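Local coordinates for protein adenylate kinase (PDB 3CM0) that probably catalyses the reversible transfer of the terminal phosphate of ATP to AMP, giving two molecules of ADP and helping to balance the cell's adenine nucleotides, at residues 6-11 and 80-85; 107-112 and 161-166. One frame throughout, in Å; residues are numbered along the deposited sequence.

Contact 1: 6-11 and 80-85; sequences AVIFLG and VIFDGF
Strands 6-10 and 80-83 run parallel, their axes 4.7 Å apart at an angle of 15°, and three backbone hydrogen bonds join them: Val-7 N to Val-80 O (3.0 Å), Phe-82 N to Val-7 O and Phe-9 N to Phe-82 O. Val-7 thus gives and accepts a bond, as does Phe-82 on the other strand. On the face carrying Ala-6, Ile-8, Val-80 and Phe-82, Ala-6 CB touches Val-80 CG1 at 3.6 Å. That methyl sits between the backbone N and the carbonyl carbon of Val-80 (chi1 59°), which leaves CG2 to lie over one face of the Phe-82 ring, offset toward its rim. Ile-8 CG1 comes obliquely to Phe-82 CD2 at 4.0 Å; Leu-95 of helix 89-101 packs on both residues. Strand 4-10 is the middle strand of the five-stranded adenylate kinase CORE sheet, a P-loop NTPase fold, and 79-83 lies beside it; strand 6-10 leads into the predicted ATP-binding loop. On the other face, Ile-81 CG1 meets Val-7 CB at 4.1 Å, while its CG2 branch crosses to Phe-9 CD2 at 3.9 Å; helix 17-28 covers Phe-9 and Ile-81 through Ala-21 and Leu-24. Asp-83 turns its carboxylate to salt bridges with Lys-32 through OD2 and Lys-17 through OD1, the latter a predicted ATP ligand. Gly-84, at phi 102°, and Phe-85 belong to the predicted AMP site, and the carbonyl O of Phe-85 lies 3.8 Å from Ile-8 CG2.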
ATOM      1  N   ALA A   6      -4.802  -6.476  10.870  1.00 15.86           N
ATOM      2  CA  ALA A   6      -4.299  -5.596   9.824  1.00 10.26           C
ATOM      3  C   ALA A   6      -3.993  -6.405   8.569  1.00 12.55           C
ATOM      4  O   ALA A   6      -3.692  -7.593   8.654  1.00 14.10           O
ATOM      5  CB  ALA A   6      -2.989  -4.900  10.299  1.00 14.11           C
ATOM      6  N   VAL A   7      -4.123  -5.739   7.424  1.00 10.28           N
ATOM      7  CA  VAL A   7      -3.711  -6.329   6.147  1.00 11.68           C
ATOM      8  C   VAL A   7      -2.896  -5.298   5.387  1.00 11.93           C
ATOM      9  O   VAL A   7      -3.253  -4.123   5.337  1.00 11.48           O
ATOM     10  CB  VAL A   7      -4.903  -6.773   5.267  1.00 11.71           C
ATOM     11  CG1 VAL A   7      -4.354  -7.388   3.950  1.00 15.08           C
ATOM     12  CG2 VAL A   7      -5.711  -7.841   5.993  1.00 10.26           C
ATOM     13  N   ILE A   8      -1.775  -5.731   4.789  1.00 10.00           N
ATOM     14  CA  ILE A   8      -0.942  -4.850   4.016  1.00  7.59           C
ATOM     15  C   ILE A   8      -0.964  -5.334   2.576  1.00  9.12           C
ATOM     16  O   ILE A   8      -0.859  -6.537   2.347  1.00 12.13           O
ATOM     17  CB  ILE A   8       0.536  -4.912   4.527  1.00  9.46           C
ATOM     18  CG1 ILE A   8       0.620  -4.283   5.932  1.00  8.91           C
ATOM     19  CG2 ILE A   8       1.446  -4.178   3.584  1.00 11.04           C
ATOM     20  CD1 ILE A   8       2.014  -4.562   6.682  1.00  9.09           C
ATOM     21  N   PHE A   9      -1.147  -4.419   1.630  1.00  8.95           N
ATOM     22  CA  PHE A   9      -1.129  -4.794   0.192  1.00  9.37           C
ATOM     23  C   PHE A   9       0.112  -4.257  -0.520  1.00 12.48           C
ATOM     24  O   PHE A   9       0.420  -3.070  -0.416  1.00 12.41           O
ATOM     25  CB  PHE A   9      -2.362  -4.202  -0.541  1.00 11.48           C
ATOM     26  CG  PHE A   9      -3.621  -4.958  -0.319  1.00 15.43           C
ATOM     27  CD1 PHE A   9      -4.090  -5.846  -1.288  1.00 17.92           C
ATOM     28  CD2 PHE A   9      -4.357  -4.800   0.857  1.00 13.99           C
ATOM     29  CE1 PHE A   9      -5.278  -6.539  -1.085  1.00 19.22           C
ATOM     30  CE2 PHE A   9      -5.538  -5.492   1.060  1.00 17.74           C
ATOM     31  CZ  PHE A   9      -6.003  -6.362   0.096  1.00 18.65           C
ATOM     32  N   LEU A  10       0.802  -5.128  -1.275  1.00 15.05           N
ATOM     33  CA  LEU A  10       1.969  -4.750  -2.078  1.00 10.35           C
ATOM     34  C   LEU A  10       1.718  -5.225  -3.545  1.00 13.22           C
ATOM     35  O   LEU A  10       1.068  -6.244  -3.797  1.00 14.83           O
ATOM     36  CB  LEU A  10       3.247  -5.423  -1.568  1.00 12.81           C
ATOM     37  CG  LEU A  10       3.679  -5.137  -0.114  1.00 14.54           C
ATOM     38  CD1 LEU A  10       4.906  -5.970   0.188  1.00 18.34           C
ATOM     39  CD2 LEU A  10       3.966  -3.641   0.091  1.00 20.27           C
ATOM     40  N   GLY A  11       2.202  -4.471  -4.500  1.00 19.59           N
ATOM     41  CA  GLY A  11       2.008  -4.891  -5.884  1.00 18.72           C
ATOM     42  C   GLY A  11       2.452  -3.796  -6.814  1.00 21.57           C
ATOM     43  O   GLY A  11       2.467  -2.631  -6.437  1.00 18.06           O
ATOM     44  N   VAL A  80      -7.690  -2.589  10.041  1.00 11.18           N
ATOM     45  CA  VAL A  80      -7.044  -1.612   9.194  1.00  9.52           C
ATOM     46  C   VAL A  80      -6.339  -2.271   7.999  1.00 11.31           C
ATOM     47  O   VAL A  80      -5.805  -3.390   8.138  1.00 12.44           O
ATOM     48  CB  VAL A  80      -5.964  -0.840  10.031  1.00 20.51           C
ATOM     49  CG1 VAL A  80      -4.927  -1.853  10.600  1.00 15.16           C
ATOM     50  CG2 VAL A  80      -5.277   0.213   9.198  1.00 25.67           C
ATOM     51  N   ILE A  81      -6.330  -1.532   6.892  1.00 13.42           N
ATOM     52  CA  ILE A  81      -5.658  -1.912   5.631  1.00  8.20           C
ATOM     53  C   ILE A  81      -4.665  -0.830   5.245  1.00 14.42           C
ATOM     54  O   ILE A  81      -4.927   0.383   5.349  1.00 14.24           O
ATOM     55  CB  ILE A  81      -6.703  -2.147   4.495  1.00 12.04           C
ATOM     56  CG1 ILE A  81      -7.390  -3.502   4.744  1.00 13.55           C
ATOM     57  CG2 ILE A  81      -6.052  -2.093   3.145  1.00 16.97           C
ATOM     58  CD1 ILE A  81      -8.491  -3.846   3.694  1.00 19.18           C
ATOM     59  N   PHE A  82      -3.469  -1.289   4.849  1.00 12.29           N
ATOM     60  CA  PHE A  82      -2.415  -0.426   4.391  1.00 10.40           C
ATOM     61  C   PHE A  82      -2.237  -0.706   2.911  1.00 15.41           C
ATOM     62  O   PHE A  82      -2.117  -1.854   2.530  1.00 14.81           O
ATOM     63  CB  PHE A  82      -1.115  -0.750   5.137  1.00  8.77           C
ATOM     64  CG  PHE A  82      -1.191  -0.383   6.615  1.00  8.58           C
ATOM     65  CD1 PHE A  82      -0.920   0.919   7.019  1.00 14.42           C
ATOM     66  CD2 PHE A  82      -1.535  -1.343   7.563  1.00 12.11           C
ATOM     67  CE1 PHE A  82      -0.985   1.267   8.366  1.00 14.34           C
ATOM     68  CE2 PHE A  82      -1.608  -1.003   8.932  1.00 18.28           C
ATOM     69  CZ  PHE A  82      -1.324   0.305   9.321  1.00 11.29           C
ATOM     70  N   ASP A  83      -2.212   0.346   2.105  1.00 13.75           N
ATOM     71  CA  ASP A  83      -2.056   0.216   0.658  1.00 20.81           C
ATOM     72  C   ASP A  83      -1.164   1.422   0.317  1.00 20.09           C
ATOM     73  O   ASP A  83      -1.601   2.560   0.391  1.00 37.07           O
ATOM     74  CB  ASP A  83      -3.456   0.324   0.029  1.00 20.98           C
ATOM     75  CG  ASP A  83      -3.427   0.418  -1.472  1.00 31.32           C
ATOM     76  OD1 ASP A  83      -2.539  -0.203  -2.089  1.00 27.85           O
ATOM     77  OD2 ASP A  83      -4.311   1.109  -2.022  1.00 33.78           O
ATOM     78  N   GLY A  84       0.085   1.171  -0.011  1.00 26.76           N
ATOM     79  CA  GLY A  84       0.986   2.277  -0.278  1.00 31.22           C
ATOM     80  C   GLY A  84       1.909   2.559   0.910  1.00 38.64           C
ATOM     81  O   GLY A  84       2.636   3.567   0.914  1.00 33.85           O
ATOM     82  N   PHE A  85       1.857   1.678   1.919  1.00 32.17           N
ATOM     83  CA  PHE A  85       2.679   1.762   3.128  1.00 22.95           C
ATOM     84  C   PHE A  85       2.802   0.348   3.730  1.00 18.70           C
ATOM     85  O   PHE A  85       1.835  -0.404   3.739  1.00 17.10           O
ATOM     86  CB  PHE A  85       2.052   2.722   4.160  1.00 21.37           C
ATOM     87  CG  PHE A  85       2.936   3.019   5.327  1.00 20.32           C
ATOM     88  CD1 PHE A  85       2.893   2.228   6.460  1.00 16.97           C
ATOM     89  CD2 PHE A  85       3.839   4.082   5.281  1.00 19.49           C
ATOM     90  CE1 PHE A  85       3.738   2.476   7.544  1.00 20.04           C
ATOM     91  CE2 PHE A  85       4.686   4.335   6.356  1.00 18.89           C
ATOM     92  CZ  PHE A  85       4.633   3.532   7.486  1.00 17.00           C
TER

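Contact 2: 107-112 and 161-166; sequences LGVVLV and RGVLKR
Leu-164 sets CG anti to its own backbone N (chi1 -174°) and with chi2 70° sends CD1 to Leu-111 CB, 4.1 Å away. The same methyl also reaches Val-109 CG1, so one branch of Leu-164 bridges two residues of the neighbouring strand. The segments form an edge of the parallel CORE sheet of the P-loop NTPase fold: 164-168 is the outermost strand, and 104-113 separates it from strand 4-10. Helix 137-160 ends in a Schellman motif at Gly-162, from which the chain enters the edge strand. The short axes of 107-112 and 164-166 diverge by 38°, yet three backbone bonds hold them in parallel register: Val-109 N to Val-163 O, Lys-165 N to Val-109 O at 2.8 Å, and Leu-111 N to Lys-165 O, also at 2.8 Å.

The side chains of Val-109 and Val-163 cross at an oblique angle, their CG2 atoms 4.0 Å apart, and Tyr-158 of helix 137-160 packs on both valines. On the opposite face, Lys-165 bends at its second torsion and folds its aliphatic chain along strand 107-112: CG lies 4.0 Å from Gly-108 CA, and CE approaches Leu-107 O at 3.7 Å. Gly-108 has no side chain to obstruct this path. Arg-166 extends from CG to NE beside Leu-111, pointing the same way. Its guanidinium is held by salt bridges from NH2 to Glu-159 and from NH1 to Glu-113, while Leu-164 CD2 lies over one face, offset toward the rim, and Leu-111 CD2 comes obliquely to NH1 at 3.7 Å.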
ATOM      1  N   LEU A 107      -2.706 -10.124   9.548  1.00 12.71           N
ATOM      2  CA  LEU A 107      -3.297 -11.299   8.890  1.00 15.82           C
ATOM      3  C   LEU A 107      -2.476 -11.766   7.689  1.00 17.06           C
ATOM      4  O   LEU A 107      -2.490 -12.947   7.317  1.00 18.22           O
ATOM      5  CB  LEU A 107      -4.719 -10.999   8.382  1.00 16.30           C
ATOM      6  CG  LEU A 107      -5.773 -10.691   9.467  1.00 22.80           C
ATOM      7  CD1 LEU A 107      -7.118 -10.330   8.838  1.00 26.79           C
ATOM      8  CD2 LEU A 107      -5.920 -11.895  10.351  1.00 24.66           C
ATOM      9  N   GLY A 108      -1.805 -10.825   7.054  1.00 14.45           N
ATOM     10  CA  GLY A 108      -1.007 -11.162   5.884  1.00 12.79           C
ATOM     11  C   GLY A 108      -0.588  -9.927   5.114  1.00 13.42           C
ATOM     12  O   GLY A 108      -1.122  -8.841   5.321  1.00 12.06           O
ATOM     13  N   VAL A 109       0.431 -10.093   4.272  1.00  8.64           N
ATOM     14  CA  VAL A 109       0.906  -9.044   3.406  1.00  7.51           C
ATOM     15  C   VAL A 109       0.629  -9.629   2.027  1.00 11.11           C
ATOM     16  O   VAL A 109       1.269 -10.577   1.595  1.00 12.03           O
ATOM     17  CB  VAL A 109       2.435  -8.813   3.605  1.00  7.81           C
ATOM     18  CG1 VAL A 109       2.945  -7.786   2.644  1.00  9.15           C
ATOM     19  CG2 VAL A 109       2.624  -8.295   5.048  1.00  8.20           C
ATOM     20  N   VAL A 110      -0.363  -9.071   1.364  1.00 10.45           N
ATOM     21  CA  VAL A 110      -0.776  -9.553   0.044  1.00 11.66           C
ATOM     22  C   VAL A 110       0.162  -9.018  -1.031  1.00  9.30           C
ATOM     23  O   VAL A 110       0.351  -7.813  -1.142  1.00 12.10           O
ATOM     24  CB  VAL A 110      -2.215  -9.077  -0.245  1.00 13.76           C
ATOM     25  CG1 VAL A 110      -2.650  -9.490  -1.669  1.00 13.46           C
ATOM     26  CG2 VAL A 110      -3.128  -9.658   0.790  1.00 16.95           C
ATOM     27  N   LEU A 111       0.757  -9.926  -1.818  1.00 10.54           N
ATOM     28  CA  LEU A 111       1.638  -9.498  -2.905  1.00  9.56           C
ATOM     29  C   LEU A 111       0.965  -9.965  -4.188  1.00 10.87           C
ATOM     30  O   LEU A 111       0.940 -11.173  -4.471  1.00 10.26           O
ATOM     31  CB  LEU A 111       3.028 -10.157  -2.798  1.00  8.80           C
ATOM     32  CG  LEU A 111       3.983  -9.771  -3.960  1.00 13.16           C
ATOM     33  CD1 LEU A 111       4.384  -8.292  -3.875  1.00 14.07           C
ATOM     34  CD2 LEU A 111       5.282 -10.631  -3.818  1.00 13.97           C
ATOM     35  N   VAL A 112       0.398  -9.019  -4.934  1.00  9.93           N
ATOM     36  CA  VAL A 112      -0.294  -9.358  -6.178  1.00 11.08           C
ATOM     37  C   VAL A 112       0.736  -9.495  -7.285  1.00 11.69           C
ATOM     38  O   VAL A 112       1.459  -8.552  -7.595  1.00 15.34           O
ATOM     39  CB  VAL A 112      -1.325  -8.271  -6.542  1.00 15.44           C
ATOM     40  CG1 VAL A 112      -2.128  -8.700  -7.796  1.00 19.17           C
ATOM     41  CG2 VAL A 112      -2.275  -8.047  -5.340  1.00 18.21           C
ATOM     42  N   ARG A 161       9.151 -13.757   7.914  1.00 16.93           N
ATOM     43  CA  ARG A 161       8.240 -13.867   9.042  1.00 12.12           C
ATOM     44  C   ARG A 161       7.027 -14.725   8.782  1.00 14.51           C
ATOM     45  O   ARG A 161       6.137 -14.825   9.632  1.00 14.79           O
ATOM     46  CB  ARG A 161       7.805 -12.458   9.471  1.00 13.19           C
ATOM     47  CG  ARG A 161       8.921 -11.699  10.122  1.00 14.99           C
ATOM     48  CD  ARG A 161       8.786 -10.178  10.070  1.00 12.63           C
ATOM     49  NE  ARG A 161       9.874  -9.564  10.849  1.00 19.31           N
ATOM     50  CZ  ARG A 161      11.140  -9.438  10.450  1.00 20.65           C
ATOM     51  NH1 ARG A 161      11.543  -9.853   9.243  1.00 11.93           N
ATOM     52  NH2 ARG A 161      12.035  -8.958  11.295  1.00 20.51           N
ATOM     53  N   GLY A 162       6.995 -15.334   7.606  1.00 17.19           N
ATOM     54  CA  GLY A 162       5.895 -16.197   7.215  1.00 14.65           C
ATOM     55  C   GLY A 162       4.542 -15.547   6.988  1.00 15.56           C
ATOM     56  O   GLY A 162       3.527 -16.257   6.961  1.00 13.99           O
ATOM     57  N   VAL A 163       4.524 -14.229   6.764  1.00 11.42           N
ATOM     58  CA  VAL A 163       3.275 -13.514   6.589  1.00 11.04           C
ATOM     59  C   VAL A 163       3.002 -13.048   5.156  1.00 12.62           C
ATOM     60  O   VAL A 163       1.956 -12.439   4.886  1.00 13.11           O
ATOM     61  CB  VAL A 163       3.157 -12.281   7.574  1.00 11.59           C
ATOM     62  CG1 VAL A 163       3.233 -12.747   9.039  1.00 16.68           C
ATOM     63  CG2 VAL A 163       4.255 -11.233   7.287  1.00 11.80           C
ATOM     64  N   LEU A 164       3.916 -13.359   4.236  1.00 12.04           N
ATOM     65  CA  LEU A 164       3.712 -12.929   2.838  1.00 10.02           C
ATOM     66  C   LEU A 164       2.712 -13.881   2.175  1.00 13.73           C
ATOM     67  O   LEU A 164       2.825 -15.108   2.290  1.00 16.98           O
ATOM     68  CB  LEU A 164       5.048 -12.955   2.084  1.00 13.06           C
ATOM     69  CG  LEU A 164       5.036 -12.394   0.651  1.00 15.68           C
ATOM     70  CD1 LEU A 164       4.846 -10.858   0.771  1.00 15.28           C
ATOM     71  CD2 LEU A 164       6.420 -12.691  -0.053  1.00 16.24           C
ATOM     72  N   LYS A 165       1.739 -13.310   1.483  1.00 13.60           N
ATOM     73  CA  LYS A 165       0.708 -14.084   0.787  1.00 12.27           C
ATOM     74  C   LYS A 165       0.807 -13.694  -0.684  1.00 15.00           C
ATOM     75  O   LYS A 165       0.334 -12.625  -1.091  1.00 15.94           O
ATOM     76  CB  LYS A 165      -0.702 -13.701   1.303  1.00 13.92           C
ATOM     77  CG  LYS A 165      -0.870 -13.754   2.802  1.00 16.35           C
ATOM     78  CD  LYS A 165      -0.759 -15.160   3.296  1.00 19.47           C
ATOM     79  CE  LYS A 165      -0.951 -15.230   4.812  1.00 26.96           C
ATOM     80  NZ  LYS A 165      -0.741 -16.642   5.283  1.00 25.92           N
ATOM     81  N   ARG A 166       1.468 -14.540  -1.472  1.00 13.51           N
ATOM     82  CA  ARG A 166       1.623 -14.280  -2.894  1.00 13.52           C
ATOM     83  C   ARG A 166       0.327 -14.717  -3.535  1.00 12.40           C
ATOM     84  O   ARG A 166      -0.157 -15.844  -3.315  1.00 16.52           O
ATOM     85  CB  ARG A 166       2.801 -15.091  -3.455  1.00 15.37           C
ATOM     86  CG  ARG A 166       4.142 -14.681  -2.873  1.00 17.39           C
ATOM     87  CD  ARG A 166       5.222 -15.712  -3.269  1.00 20.74           C
ATOM     88  NE  ARG A 166       6.532 -15.383  -2.727  1.00 18.64           N
ATOM     89  CZ  ARG A 166       7.382 -14.501  -3.251  1.00 23.19           C
ATOM     90  NH1 ARG A 166       7.080 -13.834  -4.359  1.00 22.42           N
ATOM     91  NH2 ARG A 166       8.562 -14.295  -2.657  1.00 23.17           N
TER

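From the N terminus, strand 4-10 enters the middle of the sheet, and contact 1 closes the first long loop when strand 79-83 returns beside it; the intervening 68 residues, mostly helical, include the NMP region. Contact 2 opens only afterwards, so the two closures are in series and neither crosses nor encloses the other. The 48 residues between segments 107-112 and 161-166 are again largely helical and include the LID. Strand 4-10 joins the contacts: its other edge pairs with 104-113, probably through Ile-8 O to Val-110 N and Leu-10 N to Val-110 O, making four of the five CORE strands continuous across both contacts.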